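Local coordinates for protein nucleoside-triphosphatase THEP1 (Aquifex aeolicus, PDB 1YE8) that hydrolyses nucleoside triphosphates such as ATP, GTP, CTP, TTP and UTP to the diphosphate and phosphate, without acting as a kinase, at residues A[166-169]-A[170-173]. Sequence-based numbering, arbitrary orientation.
Sequences DVIL and EDIL
The first turn of the C-terminal helix 168-175, which packs beside helix 13-24 and strand 156-159 of the RecA-like fold, brings together I168 with I172 and L169 with L173, two i to i+4 pairs. Evidence for alpha-helical geometry comes from the backbone: I172 N donates to I168 O at 3.2 Å with an N-H...O angle of 169°, and L173 N donates to L169 O at 2.9 Å. The leucine pair makes the closer side-chain contact. L169 carries CG opposite the backbone N (chi1 -180°), beside the carbonyl carbon; although its CA-CB bond points away from the following turn, this rotation brings CG and CD1 against L173. Its CG then lies 3.8 Å from L173 CD1, and its CD1 is equally near that methyl, the two side chains crossing at a slant. The isoleucine pair is looser, I168 CG1 standing 4.1 Å from I172 CD1. Farther out on that branch, I168 CD1 passes D171 OD2 at 3.9 Å, methyl beside carboxylate, the side chains nearly perpendicular. Both isoleucines also touch I158 of strand 156-159, and I168 reaches L16 of helix 13-24, the helix that begins within the P-loop; L169 meets I20 there, and both leucines lie on R23. Replacing L169 with an alanine would probably deprive L173 CD1 of its branched neighbour and weaken the apolar contact with I20. The E170 carboxylate forms salt bridges from OE2 to R23 and from OE1 to R178, joining the C-terminus to helix 13-24. Apolar contacts to strand and helix thus combine with the charged links of a doubly paired glutamate, consistent with a terminal helix secured by both apolar and ionic contacts.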
loop_
_atom_site.group_PDB
_atom_site.type_symbol
_atom_site.label_atom_id
_atom_site.label_comp_id
_atom_site.label_asym_id
_atom_site.label_seq_id
_atom_site.Cartn_x
_atom_site.Cartn_y
_atom_site.Cartn_z
ATOM N N ASP A 166 2.512 -15.199 -11.297
ATOM C CA ASP A 166 2.651 -16.465 -10.583
ATOM C C ASP A 166 4.101 -16.845 -10.309
ATOM O O ASP A 166 4.360 -17.856 -9.662
ATOM C CB ASP A 166 1.941 -17.581 -11.358
ATOM C CG ASP A 166 0.441 -17.330 -11.506
ATOM O OD1 ASP A 166 -0.213 -16.979 -10.497
ATOM O OD2 ASP A 166 -0.164 -17.457 -12.591
ATOM N N VAL A 167 5.035 -16.018 -10.767
ATOM C CA VAL A 167 6.467 -16.283 -10.579
ATOM C C VAL A 167 7.176 -15.188 -9.764
ATOM O O VAL A 167 8.213 -15.432 -9.137
ATOM C CB VAL A 167 7.196 -16.566 -11.943
ATOM C CG1 VAL A 167 6.883 -15.498 -12.972
ATOM C CG2 VAL A 167 8.708 -16.702 -11.772
ATOM N N ILE A 168 6.602 -13.990 -9.738
ATOM C CA ILE A 168 7.298 -12.831 -9.168
ATOM C C ILE A 168 7.519 -12.864 -7.638
ATOM O O ILE A 168 8.456 -12.244 -7.136
ATOM C CB ILE A 168 6.598 -11.518 -9.616
ATOM C CG1 ILE A 168 7.521 -10.313 -9.410
ATOM C CG2 ILE A 168 5.253 -11.347 -8.910
ATOM C CD1 ILE A 168 8.576 -10.119 -10.499
ATOM N N LEU A 169 6.672 -13.593 -6.916
ATOM C CA LEU A 169 6.772 -13.641 -5.455
ATOM C C LEU A 169 8.168 -13.978 -4.911
ATOM O O LEU A 169 8.656 -13.296 -4.021
ATOM C CB LEU A 169 5.699 -14.560 -4.853
ATOM C CG LEU A 169 5.660 -14.720 -3.330
ATOM C CD1 LEU A 169 5.385 -13.365 -2.654
ATOM C CD2 LEU A 169 4.598 -15.723 -2.939
ATOM N N GLU A 170 8.813 -15.017 -5.451
ATOM C CA GLU A 170 10.122 -15.443 -4.950
ATOM C C GLU A 170 11.254 -14.432 -5.200
ATOM O O GLU A 170 12.170 -14.284 -4.366
ATOM C CB GLU A 170 10.497 -16.835 -5.486
ATOM C CG GLU A 170 9.631 -17.980 -4.957
ATOM C CD GLU A 170 9.539 -18.072 -3.433
ATOM O OE1 GLU A 170 10.455 -17.612 -2.707
ATOM O OE2 GLU A 170 8.538 -18.640 -2.963
ATOM N N ASP A 171 11.193 -13.743 -6.339
ATOM C CA ASP A 171 12.128 -12.662 -6.638
ATOM C C ASP A 171 12.056 -11.607 -5.524
ATOM O O ASP A 171 13.085 -11.190 -4.967
ATOM C CB ASP A 171 11.817 -12.040 -8.010
ATOM C CG ASP A 171 11.872 -13.056 -9.146
ATOM O OD1 ASP A 171 12.568 -14.085 -9.006
ATOM O OD2 ASP A 171 11.239 -12.917 -10.217
ATOM N N ILE A 172 10.822 -11.208 -5.199
ATOM C CA ILE A 172 10.559 -10.220 -4.150
ATOM C C ILE A 172 11.055 -10.718 -2.790
ATOM O O ILE A 172 11.792 -10.009 -2.097
ATOM C CB ILE A 172 9.039 -9.868 -4.108
ATOM C CG1 ILE A 172 8.635 -9.122 -5.389
ATOM C CG2 ILE A 172 8.699 -9.033 -2.855
ATOM C CD1 ILE A 172 7.121 -8.914 -5.538
ATOM N N LEU A 173 10.668 -11.943 -2.428
ATOM C CA LEU A 173 11.029 -12.486 -1.112
ATOM C C LEU A 173 12.534 -12.688 -0.910
ATOM O O LEU A 173 13.033 -12.479 0.192
ATOM C CB LEU A 173 10.235 -13.757 -0.791
ATOM C CG LEU A 173 8.725 -13.540 -0.601
ATOM C CD1 LEU A 173 8.055 -14.879 -0.392
ATOM C CD2 LEU A 173 8.399 -12.605 0.567
#